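Local coordinates for alpha-Amylase (Thermotoga maritima, PDB 2B5D), which belongs to glycosyl hydrolase family 57 and combines a mainly parallel beta-sheet domain with a largely helical C-terminal region, at residues Pro156-Asn169 / Phe515-Val527. Residues are numbered along the deposited sequence; the frame is centred on the assembly and turned at random.
Sequences PEVVNAQITVGVKN and FPEINFRVMARDV
P156, in the first turn of helix 156-174, packs CB and CG of its ring against the V527 side chain, CB lying 3.6 Å from CG1 of V527. M523, bent at chi2 and chi3, hooks back so that its CE rests near CB of E157 and CB of V158 while SD presses on CB of A161 at 3.6 Å. The main-chain O of E157 is tied to R525 and to O of V522 by one water, which donates to both oxygens and accepts from NH1. This guanidinium lies between the N160 side chain over one face and CG1 of V522 over the other, and its NH2 hydrogen-bonds OG1 of T164, though the modelled 2.5 Å is improbably short and the exact geometry doubtful. That hydroxyl, held beside the backbone N by chi1 of -60°, also bonds O of N160 and the side chain of N199. The contact thus fastens the C-terminal segment that follows helix 502-511 to a helix that follows strand 137-142 of the mainly parallel sheet. Further along, V165 sets CG1 over the centre of the F515 ring, a CH-pi contact 3.7 Å from the centroid, and turns CG2 to I518 and V522. A second water joins O of V165 to OE2 of E517, whose other oxygen forms a salt bridge with K172. N169 closes the line at the edge of the F515 ring.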
# COMPACT_ATOMS: atom_id res chain seq x y z
N PRO A 156 -27.86 -19.68 -15.30
CA PRO A 156 -27.91 -20.04 -16.71
C PRO A 156 -28.20 -18.86 -17.61
O PRO A 156 -27.69 -18.84 -18.73
CB PRO A 156 -29.08 -21.02 -16.80
CG PRO A 156 -29.57 -21.32 -15.43
CD PRO A 156 -28.67 -20.58 -14.45
N GLU A 157 -28.99 -17.88 -17.15
CA GLU A 157 -29.25 -16.67 -17.95
C GLU A 157 -27.95 -15.93 -18.31
O GLU A 157 -27.77 -15.45 -19.45
CB GLU A 157 -30.22 -15.70 -17.23
CG GLU A 157 -31.61 -16.26 -16.79
CD GLU A 157 -31.52 -17.11 -15.55
OE1 GLU A 157 -32.57 -17.42 -14.98
OE2 GLU A 157 -30.39 -17.49 -15.11
N VAL A 158 -27.04 -15.79 -17.33
CA VAL A 158 -25.81 -15.03 -17.61
C VAL A 158 -24.84 -15.85 -18.46
O VAL A 158 -24.23 -15.37 -19.45
CB VAL A 158 -25.19 -14.33 -16.28
CG1 VAL A 158 -24.43 -15.31 -15.42
CG2 VAL A 158 -24.35 -13.06 -16.66
N VAL A 159 -24.79 -17.13 -18.16
CA VAL A 159 -24.03 -18.07 -18.99
C VAL A 159 -24.41 -18.04 -20.47
O VAL A 159 -23.53 -17.87 -21.34
CB VAL A 159 -24.12 -19.47 -18.43
CG1 VAL A 159 -23.40 -20.49 -19.38
CG2 VAL A 159 -23.52 -19.54 -17.00
N ASN A 160 -25.71 -18.18 -20.77
CA ASN A 160 -26.19 -18.30 -22.15
C ASN A 160 -26.06 -16.94 -22.85
O ASN A 160 -25.74 -16.85 -24.05
CB ASN A 160 -27.64 -18.90 -22.10
CG ASN A 160 -28.25 -19.19 -23.51
OD1 ASN A 160 -27.55 -19.32 -24.50
ND2 ASN A 160 -29.58 -19.25 -23.58
N ALA A 161 -26.30 -15.85 -22.11
CA ALA A 161 -26.08 -14.49 -22.60
C ALA A 161 -24.61 -14.22 -22.88
O ALA A 161 -24.26 -13.64 -23.96
CB ALA A 161 -26.59 -13.47 -21.59
N GLN A 162 -23.73 -14.62 -21.95
CA GLN A 162 -22.29 -14.69 -22.33
C GLN A 162 -22.04 -15.33 -23.68
O GLN A 162 -21.36 -14.75 -24.53
CB GLN A 162 -21.43 -15.37 -21.27
CG GLN A 162 -21.08 -14.48 -20.10
CD GLN A 162 -19.91 -13.55 -20.38
OE1 GLN A 162 -18.97 -13.90 -21.13
NE2 GLN A 162 -19.93 -12.34 -19.73
N ILE A 163 -22.62 -16.51 -23.91
CA ILE A 163 -22.45 -17.19 -25.23
C ILE A 163 -23.05 -16.44 -26.40
O ILE A 163 -22.35 -16.21 -27.43
CB ILE A 163 -23.07 -18.64 -25.20
CG1 ILE A 163 -22.23 -19.53 -24.27
CG2 ILE A 163 -23.16 -19.22 -26.61
CD1 ILE A 163 -23.04 -20.49 -23.48
N THR A 164 -24.36 -16.08 -26.29
CA THR A 164 -25.04 -15.41 -27.39
C THR A 164 -24.44 -14.12 -27.79
O THR A 164 -24.37 -13.78 -29.00
CB THR A 164 -26.56 -15.12 -27.05
OG1 THR A 164 -27.22 -16.36 -26.79
CG2 THR A 164 -27.23 -14.44 -28.17
N VAL A 165 -24.05 -13.32 -26.78
CA VAL A 165 -23.42 -12.05 -27.08
C VAL A 165 -22.10 -12.21 -27.85
O VAL A 165 -21.88 -11.51 -28.84
CB VAL A 165 -23.35 -11.12 -25.83
CG1 VAL A 165 -22.55 -9.83 -26.13
CG2 VAL A 165 -24.79 -10.73 -25.38
N GLY A 166 -21.27 -13.18 -27.44
CA GLY A 166 -20.08 -13.52 -28.21
C GLY A 166 -20.39 -13.91 -29.65
O GLY A 166 -19.73 -13.43 -30.59
N VAL A 167 -21.38 -14.80 -29.80
CA VAL A 167 -21.77 -15.32 -31.13
C VAL A 167 -22.20 -14.17 -32.04
O VAL A 167 -21.67 -14.03 -33.15
CB VAL A 167 -22.88 -16.44 -31.00
CG1 VAL A 167 -23.47 -16.77 -32.34
CG2 VAL A 167 -22.26 -17.74 -30.30
N LYS A 168 -23.11 -13.33 -31.55
CA LYS A 168 -23.57 -12.16 -32.30
C LYS A 168 -22.45 -11.18 -32.57
O LYS A 168 -22.35 -10.63 -33.70
CB LYS A 168 -24.71 -11.46 -31.59
CG LYS A 168 -26.04 -12.20 -31.64
CD LYS A 168 -27.21 -11.24 -31.35
CE LYS A 168 -28.48 -12.00 -30.90
NZ LYS A 168 -28.73 -13.27 -31.69
N ASN A 169 -21.58 -10.97 -31.58
CA ASN A 169 -20.44 -10.08 -31.79
C ASN A 169 -19.49 -10.53 -32.91
O ASN A 169 -19.03 -9.72 -33.73
CB ASN A 169 -19.68 -9.78 -30.50
CG ASN A 169 -18.70 -8.67 -30.69
OD1 ASN A 169 -19.10 -7.51 -30.75
ND2 ASN A 169 -17.42 -9.02 -30.87
N PHE A 515 -20.02 -3.67 -26.46
CA PHE A 515 -20.92 -4.25 -27.48
C PHE A 515 -22.02 -3.21 -27.78
O PHE A 515 -23.07 -3.20 -27.12
CB PHE A 515 -21.56 -5.50 -26.93
CG PHE A 515 -20.59 -6.50 -26.38
CD1 PHE A 515 -20.57 -6.78 -25.00
CD2 PHE A 515 -19.75 -7.24 -27.24
CE1 PHE A 515 -19.68 -7.78 -24.47
CE2 PHE A 515 -18.87 -8.19 -26.74
CZ PHE A 515 -18.81 -8.46 -25.35
N PRO A 516 -21.77 -2.31 -28.73
CA PRO A 516 -22.74 -1.26 -29.09
C PRO A 516 -24.13 -1.80 -29.47
O PRO A 516 -25.14 -1.14 -29.24
CB PRO A 516 -22.08 -0.55 -30.30
CG PRO A 516 -20.89 -1.42 -30.73
CD PRO A 516 -20.51 -2.21 -29.49
N GLU A 517 -24.16 -2.98 -30.06
CA GLU A 517 -25.35 -3.65 -30.56
C GLU A 517 -26.04 -4.50 -29.52
O GLU A 517 -27.00 -5.19 -29.84
CB GLU A 517 -24.90 -4.62 -31.64
CG GLU A 517 -24.21 -5.93 -31.00
CD GLU A 517 -22.67 -5.85 -30.79
OE1 GLU A 517 -22.13 -4.73 -30.78
OE2 GLU A 517 -21.99 -6.91 -30.64
N ILE A 518 -25.56 -4.50 -28.28
CA ILE A 518 -26.14 -5.41 -27.29
C ILE A 518 -27.64 -5.09 -27.07
O ILE A 518 -28.13 -3.98 -27.35
CB ILE A 518 -25.31 -5.39 -25.96
CG1 ILE A 518 -25.40 -6.72 -25.20
CG2 ILE A 518 -25.71 -4.22 -25.08
CD1 ILE A 518 -24.57 -6.76 -23.89
N ASN A 519 -28.36 -6.05 -26.51
CA ASN A 519 -29.73 -5.85 -26.18
C ASN A 519 -29.99 -6.50 -24.87
O ASN A 519 -29.93 -7.69 -24.80
CB ASN A 519 -30.61 -6.56 -27.21
CG ASN A 519 -32.11 -6.23 -27.03
OD1 ASN A 519 -32.67 -6.23 -25.90
ND2 ASN A 519 -32.77 -5.99 -28.14
N PHE A 520 -30.38 -5.75 -23.85
CA PHE A 520 -30.49 -6.27 -22.49
C PHE A 520 -31.44 -7.41 -22.42
O PHE A 520 -31.46 -8.12 -21.42
CB PHE A 520 -30.95 -5.16 -21.53
CG PHE A 520 -32.42 -4.76 -21.69
CD1 PHE A 520 -33.41 -5.35 -20.91
CD2 PHE A 520 -32.79 -3.79 -22.65
CE1 PHE A 520 -34.76 -5.01 -21.09
CE2 PHE A 520 -34.13 -3.44 -22.82
CZ PHE A 520 -35.11 -4.06 -22.04
N ARG A 521 -32.29 -7.53 -23.46
CA ARG A 521 -33.34 -8.58 -23.47
C ARG A 521 -32.83 -10.02 -23.55
O ARG A 521 -33.52 -10.95 -23.00
CB ARG A 521 -34.49 -8.23 -24.44
CG ARG A 521 -35.52 -7.24 -23.77
CD ARG A 521 -36.57 -6.66 -24.74
NE ARG A 521 -35.97 -5.73 -25.68
CZ ARG A 521 -36.07 -4.40 -25.63
NH1 ARG A 521 -36.83 -3.80 -24.73
NH2 ARG A 521 -35.46 -3.65 -26.54
N VAL A 522 -31.58 -10.21 -24.05
CA VAL A 522 -30.88 -11.51 -23.84
C VAL A 522 -31.05 -12.06 -22.44
O VAL A 522 -31.07 -13.29 -22.24
CB VAL A 522 -29.31 -11.53 -24.09
CG1 VAL A 522 -28.95 -11.91 -25.53
CG2 VAL A 522 -28.56 -10.28 -23.55
N MET A 523 -31.19 -11.20 -21.44
CA MET A 523 -31.24 -11.69 -20.03
C MET A 523 -32.61 -12.14 -19.60
O MET A 523 -32.81 -12.67 -18.50
CB MET A 523 -30.71 -10.64 -19.06
CG MET A 523 -29.20 -10.33 -19.25
SD MET A 523 -28.18 -11.76 -18.84
CE MET A 523 -28.48 -12.07 -17.07
N ALA A 524 -33.59 -11.90 -20.46
CA ALA A 524 -34.95 -12.30 -20.09
C ALA A 524 -35.38 -13.66 -20.68
O ALA A 524 -36.52 -14.10 -20.46
CB ALA A 524 -35.95 -11.18 -20.48
N ARG A 525 -34.49 -14.32 -21.45
CA ARG A 525 -34.82 -15.59 -22.13
C ARG A 525 -34.96 -16.74 -21.17
O ARG A 525 -34.47 -16.66 -20.05
CB ARG A 525 -33.82 -15.96 -23.18
CG ARG A 525 -33.59 -14.95 -24.21
CD ARG A 525 -32.12 -14.92 -24.18
NE ARG A 525 -31.44 -15.47 -25.31
CZ ARG A 525 -30.14 -15.82 -25.33
NH1 ARG A 525 -29.34 -15.72 -24.25
NH2 ARG A 525 -29.66 -16.25 -26.47
N ASP A 526 -35.67 -17.79 -21.59
CA ASP A 526 -35.77 -18.98 -20.74
C ASP A 526 -34.45 -19.74 -20.69
O ASP A 526 -33.55 -19.55 -21.54
CB ASP A 526 -36.89 -19.97 -21.14
CG ASP A 526 -37.40 -20.79 -19.91
OD1 ASP A 526 -37.15 -20.29 -18.73
OD2 ASP A 526 -38.03 -21.90 -20.10
N VAL A 527 -34.38 -20.61 -19.69
CA VAL A 527 -33.25 -21.45 -19.50
C VAL A 527 -33.73 -22.87 -19.25
O VAL A 527 -34.90 -23.07 -18.96
CB VAL A 527 -32.40 -20.97 -18.27
CG1 VAL A 527 -31.87 -19.56 -18.54
CG2 VAL A 527 -33.21 -21.10 -16.92
O HOH W 1 -29.77 -15.53 -21.40
O HOH W 2 -23.12 -8.94 -29.28